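Local coordinates for virulence factor (Pectobacterium carotovorum, PDB 2W3Y), which is an S-palmitoylated virulence factor of a Drosophila pathogen and binds lipid vesicles, at residues A[176-190]-A[265-277]. Residues are numbered along the deposited sequence; the frame is centred on the assembly and turned at random.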
loop_
_atom_site.group_PDB
_atom_site.type_symbol
_atom_site.label_atom_id
_atom_site.label_comp_id
_atom_site.label_asym_id
_atom_site.label_seq_id
_atom_site.Cartn_x
_atom_site.Cartn_y
_atom_site.Cartn_z
ATOM N N ASP A 176 0.729 -12.587 -2.179
ATOM C CA ASP A 176 0.013 -13.452 -3.113
ATOM C C ASP A 176 0.367 -14.908 -2.908
ATOM O O ASP A 176 1.525 -15.281 -3.034
ATOM C CB ASP A 176 0.349 -13.140 -4.583
ATOM C CG ASP A 176 0.215 -11.673 -4.943
ATOM O OD1 ASP A 176 -0.482 -10.915 -4.237
ATOM O OD2 ASP A 176 0.839 -11.291 -5.951
ATOM N N LEU A 177 -0.650 -15.722 -2.633
ATOM C CA LEU A 177 -0.501 -17.186 -2.552
ATOM C C LEU A 177 -1.395 -17.814 -3.593
ATOM O O LEU A 177 -2.551 -18.110 -3.327
ATOM C CB LEU A 177 -0.836 -17.689 -1.137
ATOM C CG LEU A 177 0.315 -17.120 -0.319
ATOM C CD1 LEU A 177 -0.105 -16.134 0.772
ATOM C CD2 LEU A 177 1.342 -18.178 0.096
ATOM N N PHE A 178 -0.851 -17.966 -4.794
ATOM C CA PHE A 178 -1.593 -18.408 -5.955
ATOM C C PHE A 178 -0.864 -19.586 -6.587
ATOM O O PHE A 178 0.351 -19.753 -6.404
ATOM C CB PHE A 178 -1.658 -17.289 -7.015
ATOM C CG PHE A 178 -2.476 -16.083 -6.612
ATOM C CD1 PHE A 178 -3.768 -16.228 -6.086
ATOM C CD2 PHE A 178 -1.969 -14.802 -6.797
ATOM C CE1 PHE A 178 -4.533 -15.111 -5.727
ATOM C CE2 PHE A 178 -2.726 -13.677 -6.446
ATOM C CZ PHE A 178 -4.008 -13.838 -5.904
ATOM N N GLN A 179 -1.597 -20.359 -7.380
ATOM C CA GLN A 179 -1.036 -21.480 -8.137
ATOM C C GLN A 179 -0.351 -21.047 -9.429
ATOM O O GLN A 179 -0.931 -20.279 -10.221
ATOM C CB GLN A 179 -2.143 -22.461 -8.501
ATOM C CG GLN A 179 -2.609 -23.353 -7.391
ATOM C CD GLN A 179 -3.821 -24.164 -7.806
ATOM O OE1 GLN A 179 -3.705 -25.132 -8.557
ATOM N NE2 GLN A 179 -4.997 -23.757 -7.339
ATOM N N ASP A 180 0.865 -21.543 -9.660
ATOM C CA ASP A 180 1.475 -21.483 -11.001
ATOM C C ASP A 180 0.751 -22.422 -11.985
ATOM O O ASP A 180 -0.229 -23.077 -11.614
ATOM C CB ASP A 180 3.006 -21.703 -10.965
ATOM C CG ASP A 180 3.429 -23.140 -10.570
ATOM O OD1 ASP A 180 2.670 -24.115 -10.765
ATOM O OD2 ASP A 180 4.569 -23.279 -10.072
ATOM N N THR A 181 1.212 -22.469 -13.236
ATOM C CA THR A 181 0.577 -23.295 -14.290
ATOM C C THR A 181 0.616 -24.797 -13.975
ATOM O O THR A 181 -0.264 -25.565 -14.396
ATOM C CB THR A 181 1.228 -23.049 -15.680
ATOM O OG1 THR A 181 1.474 -21.649 -15.853
ATOM C CG2 THR A 181 0.306 -23.525 -16.810
ATOM N N SER A 182 1.629 -25.205 -13.217
ATOM C CA SER A 182 1.781 -26.594 -12.815
ATOM C C SER A 182 0.941 -26.959 -11.590
ATOM O O SER A 182 1.013 -28.092 -11.116
ATOM C CB SER A 182 3.252 -26.886 -12.525
ATOM O OG SER A 182 4.041 -26.728 -13.689
ATOM N N GLY A 183 0.165 -26.002 -11.069
ATOM C CA GLY A 183 -0.688 -26.239 -9.903
ATOM C C GLY A 183 -0.009 -26.048 -8.553
ATOM O O GLY A 183 -0.607 -26.307 -7.507
ATOM N N ASN A 184 1.241 -25.588 -8.567
ATOM C CA ASN A 184 1.995 -25.371 -7.336
ATOM C C ASN A 184 1.879 -23.947 -6.821
ATOM O O ASN A 184 2.023 -22.980 -7.590
ATOM C CB ASN A 184 3.464 -25.713 -7.544
ATOM C CG ASN A 184 3.657 -27.146 -7.965
ATOM O OD1 ASN A 184 3.091 -28.056 -7.371
ATOM N ND2 ASN A 184 4.435 -27.348 -9.010
ATOM N N VAL A 185 1.642 -23.824 -5.520
ATOM C CA VAL A 185 1.483 -22.507 -4.886
ATOM C C VAL A 185 2.816 -21.788 -4.744
ATOM O O VAL A 185 3.810 -22.371 -4.286
ATOM C CB VAL A 185 0.792 -22.612 -3.506
ATOM C CG1 VAL A 185 0.693 -21.231 -2.830
ATOM C CG2 VAL A 185 -0.596 -23.208 -3.651
ATOM N N PHE A 186 2.832 -20.514 -5.136
ATOM C CA PHE A 186 3.970 -19.654 -4.895
ATOM C C PHE A 186 3.589 -18.491 -3.968
ATOM O O PHE A 186 2.403 -18.124 -3.842
ATOM C CB PHE A 186 4.563 -19.133 -6.217
ATOM C CG PHE A 186 3.599 -18.307 -7.029
ATOM C CD1 PHE A 186 3.413 -16.952 -6.750
ATOM C CD2 PHE A 186 2.860 -18.886 -8.058
ATOM C CE1 PHE A 186 2.525 -16.192 -7.490
ATOM C CE2 PHE A 186 1.960 -18.128 -8.811
ATOM C CZ PHE A 186 1.793 -16.774 -8.514
ATOM N N TYR A 187 4.602 -17.930 -3.317
ATOM C CA TYR A 187 4.446 -16.699 -2.555
ATOM C C TYR A 187 5.137 -15.528 -3.274
ATOM O O TYR A 187 6.354 -15.556 -3.510
ATOM C CB TYR A 187 4.926 -16.897 -1.104
ATOM C CG TYR A 187 5.013 -15.639 -0.272
ATOM C CD1 TYR A 187 3.940 -14.737 -0.191
ATOM C CD2 TYR A 187 6.178 -15.349 0.444
ATOM C CE1 TYR A 187 4.037 -13.580 0.582
ATOM C CE2 TYR A 187 6.281 -14.209 1.214
ATOM C CZ TYR A 187 5.213 -13.325 1.282
ATOM O OH TYR A 187 5.321 -12.187 2.056
ATOM N N LYS A 188 4.340 -14.519 -3.659
ATOM C CA LYS A 188 4.875 -13.278 -4.219
ATOM C C LYS A 188 4.542 -12.088 -3.312
ATOM O O LYS A 188 3.376 -11.702 -3.206
ATOM C CB LYS A 188 4.336 -13.041 -5.643
ATOM C CG LYS A 188 4.974 -11.853 -6.382
ATOM C CD LYS A 188 4.200 -11.463 -7.659
ATOM C CE LYS A 188 4.266 -12.545 -8.739
ATOM N NZ LYS A 188 5.669 -12.888 -9.151
ATOM N N PRO A 189 5.553 -11.540 -2.602
ATOM C CA PRO A 189 5.307 -10.302 -1.869
ATOM C C PRO A 189 5.593 -9.042 -2.698
ATOM O O PRO A 189 6.695 -8.900 -3.245
ATOM C CB PRO A 189 6.267 -10.398 -0.686
ATOM C CG PRO A 189 7.419 -11.250 -1.183
ATOM C CD PRO A 189 6.918 -12.063 -2.368
ATOM N N ARG A 190 4.613 -8.139 -2.779
ATOM C CA ARG A 190 4.777 -6.865 -3.536
ATOM C C ARG A 190 4.630 -5.614 -2.654
ATOM O O ARG A 190 3.757 -5.577 -1.766
ATOM C CB ARG A 190 3.751 -6.779 -4.672
ATOM C CG ARG A 190 3.892 -7.806 -5.781
ATOM C CD ARG A 190 2.727 -7.684 -6.801
ATOM N NE ARG A 190 1.494 -8.380 -6.376
ATOM C CZ ARG A 190 0.257 -8.070 -6.786
ATOM N NH1 ARG A 190 0.067 -7.068 -7.643
ATOM N NH2 ARG A 190 -0.803 -8.757 -6.341
ATOM N N ILE A 265 -6.438 -11.478 5.687
ATOM C CA ILE A 265 -6.213 -12.606 4.795
ATOM C C ILE A 265 -7.521 -12.845 4.067
ATOM O O ILE A 265 -8.525 -13.273 4.662
ATOM C CB ILE A 265 -5.723 -13.898 5.544
ATOM C CG1 ILE A 265 -4.391 -13.619 6.249
ATOM C CG2 ILE A 265 -5.582 -15.071 4.567
ATOM C CD1 ILE A 265 -3.987 -14.647 7.304
ATOM N N PHE A 266 -7.532 -12.524 2.777
ATOM C CA PHE A 266 -8.719 -12.722 1.963
ATOM C C PHE A 266 -8.759 -14.178 1.511
ATOM O O PHE A 266 -7.724 -14.742 1.145
ATOM C CB PHE A 266 -8.691 -11.801 0.749
ATOM C CG PHE A 266 -8.858 -10.350 1.085
ATOM C CD1 PHE A 266 -10.118 -9.821 1.338
ATOM C CD2 PHE A 266 -7.750 -9.515 1.158
ATOM C CE1 PHE A 266 -10.281 -8.478 1.639
ATOM C CE2 PHE A 266 -7.896 -8.157 1.457
ATOM C CZ PHE A 266 -9.159 -7.642 1.699
ATOM N N ASN A 267 -9.948 -14.768 1.531
ATOM C CA ASN A 267 -10.133 -16.172 1.166
ATOM C C ASN A 267 -10.804 -16.345 -0.188
ATOM O O ASN A 267 -11.603 -15.491 -0.608
ATOM C CB ASN A 267 -10.943 -16.908 2.244
ATOM C CG ASN A 267 -10.263 -16.876 3.608
ATOM O OD1 ASN A 267 -9.092 -17.245 3.741
ATOM N ND2 ASN A 267 -10.991 -16.419 4.623
ATOM N N GLY A 268 -10.475 -17.454 -0.854
ATOM C CA GLY A 268 -11.039 -17.818 -2.159
ATOM C C GLY A 268 -10.664 -16.876 -3.292
ATOM O O GLY A 268 -11.501 -16.561 -4.137
ATOM N N VAL A 269 -9.403 -16.437 -3.319
ATOM C CA VAL A 269 -8.930 -15.436 -4.293
ATOM C C VAL A 269 -8.122 -16.063 -5.441
ATOM O O VAL A 269 -7.300 -16.951 -5.222
ATOM C CB VAL A 269 -8.088 -14.324 -3.582
ATOM C CG1 VAL A 269 -7.719 -13.159 -4.546
ATOM C CG2 VAL A 269 -8.844 -13.786 -2.378
ATOM N N LYS A 270 -8.350 -15.586 -6.666
ATOM C CA LYS A 270 -7.492 -15.960 -7.787
ATOM C C LYS A 270 -7.026 -14.730 -8.571
ATOM O O LYS A 270 -7.658 -13.678 -8.480
ATOM C CB LYS A 270 -8.188 -16.992 -8.693
ATOM C CG LYS A 270 -9.468 -16.524 -9.381
ATOM C CD LYS A 270 -9.754 -17.416 -10.589
ATOM C CE LYS A 270 -11.244 -17.739 -10.729
ATOM N NZ LYS A 270 -12.082 -16.630 -11.286
ATOM N N PRO A 271 -5.914 -14.852 -9.339
ATOM C CA PRO A 271 -5.468 -13.731 -10.167
ATOM C C PRO A 271 -6.478 -13.429 -11.286
ATOM O O PRO A 271 -7.204 -14.328 -11.735
ATOM C CB PRO A 271 -4.141 -14.235 -10.771
ATOM C CG PRO A 271 -3.753 -15.433 -9.947
ATOM C CD PRO A 271 -5.039 -16.029 -9.509
ATOM N N ASN A 272 -6.558 -12.168 -11.692
ATOM C CA ASN A 272 -7.347 -11.813 -12.872
ATOM C C ASN A 272 -6.446 -11.761 -14.112
ATOM O O ASN A 272 -5.244 -12.053 -14.024
ATOM C CB ASN A 272 -8.161 -10.515 -12.636
ATOM C CG ASN A 272 -7.320 -9.235 -12.672
ATOM O OD1 ASN A 272 -6.137 -9.222 -13.046
ATOM N ND2 ASN A 272 -7.956 -8.126 -12.290
ATOM N N LYS A 273 -7.013 -11.384 -15.259
ATOM C CA LYS A 273 -6.265 -11.396 -16.512
ATOM C C LYS A 273 -5.169 -10.314 -16.606
ATOM O O LYS A 273 -4.412 -10.315 -17.556
ATOM C CB LYS A 273 -7.229 -11.287 -17.704
ATOM C CG LYS A 273 -7.788 -9.877 -17.892
ATOM C CD LYS A 273 -8.804 -9.827 -19.018
ATOM C CE LYS A 273 -9.492 -8.483 -19.052
ATOM N NZ LYS A 273 -10.850 -8.592 -19.684
ATOM N N ASN A 274 -5.091 -9.391 -15.647
ATOM C CA ASN A 274 -4.032 -8.385 -15.648
ATOM C C ASN A 274 -2.860 -8.771 -14.760
ATOM O O ASN A 274 -1.866 -8.057 -14.702
ATOM C CB ASN A 274 -4.552 -7.018 -15.206
ATOM C CG ASN A 274 -5.748 -6.539 -16.021
ATOM O OD1 ASN A 274 -6.645 -5.876 -15.485
ATOM N ND2 ASN A 274 -5.772 -6.869 -17.302
ATOM N N TYR A 275 -2.993 -9.889 -14.053
ATOM C CA TYR A 275 -1.977 -10.331 -13.107
ATOM C C TYR A 275 -0.744 -10.803 -13.863
ATOM O O TYR A 275 -0.848 -11.530 -14.860
ATOM C CB TYR A 275 -2.535 -11.441 -12.196
ATOM C CG TYR A 275 -1.603 -11.854 -11.078
ATOM C CD1 TYR A 275 -1.650 -11.225 -9.842
ATOM C CD2 TYR A 275 -0.667 -12.879 -11.270
ATOM C CE1 TYR A 275 -0.781 -11.597 -8.809
ATOM C CE2 TYR A 275 0.208 -13.263 -10.249
ATOM C CZ TYR A 275 0.136 -12.627 -9.023
ATOM O OH TYR A 275 1.002 -13.001 -8.012
ATOM N N VAL A 276 0.418 -10.369 -13.398
ATOM C CA VAL A 276 1.700 -10.761 -13.995
ATOM C C VAL A 276 2.426 -11.746 -13.081
ATOM O O VAL A 276 2.856 -11.378 -11.984
ATOM C CB VAL A 276 2.630 -9.544 -14.238
ATOM C CG1 VAL A 276 3.964 -10.005 -14.870
ATOM C CG2 VAL A 276 1.959 -8.485 -15.111
ATOM N N TYR A 277 2.561 -12.988 -13.544
ATOM C CA TYR A 277 3.238 -14.042 -12.772
ATOM C C TYR A 277 4.746 -13.813 -12.676
ATOM O O TYR A 277 5.336 -13.102 -13.507
ATOM C CB TYR A 277 2.943 -15.434 -13.361
ATOM C CG TYR A 277 1.508 -15.899 -13.173
ATOM C CD1 TYR A 277 0.519 -15.537 -14.081
ATOM C CD2 TYR A 277 1.149 -16.705 -12.094
ATOM C CE1 TYR A 277 -0.794 -15.951 -13.923
ATOM C CE2 TYR A 277 -0.172 -17.132 -11.919
ATOM C CZ TYR A 277 -1.134 -16.746 -12.846
ATOM O OH TYR A 277 -2.435 -17.145 -12.705
#
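The C-terminal tail of the chain packs on one face of a beta hairpin, formed by strands 166-179 and 185-198 of the main sheet. The CB atoms of D176, F178, F186, K188 and R190 are directed toward the tail, and Y275 is set among these residues. The Y275 side chain leaves its backbone trans to N (chi1 -173°), which carries the ring to the hairpin; its OH donates a hydrogen bond to D176 OD2, 2.7 Å away. The OH meets the carboxylate on its anti side, 31° out of plane. R190 NH2 gives D176 OD1 a nearly straight bond of 3.0 Å in the guanidinium plane. R190 NE and NH2 add weak bonds to D176 OD2 within the salt bridge.

F178 turns its ring edge to the face of Y275 in a T-shaped pair, with planes at 87° and centroids 5.3 Å apart. P271 CG sits over one face of the F178 ring, 3.8 Å from the centroid, in a CH-pi contact. At the ring edge, F178 CE1 lies 3.4 Å from V269 O, which accepts a hydrogen bond from N50 ND2. K188 CE runs past Y275 OH at 3.4 Å. F186 CZ meets Y277 CD2 at 3.6 Å, rim to rim.

D176 is held by R190, the Y275 hydroxyl and T174 OG1, which probably stabilises its negative charge. The hydrogen bond and aromatic packing are consistent with a tail held firmly on the hairpin.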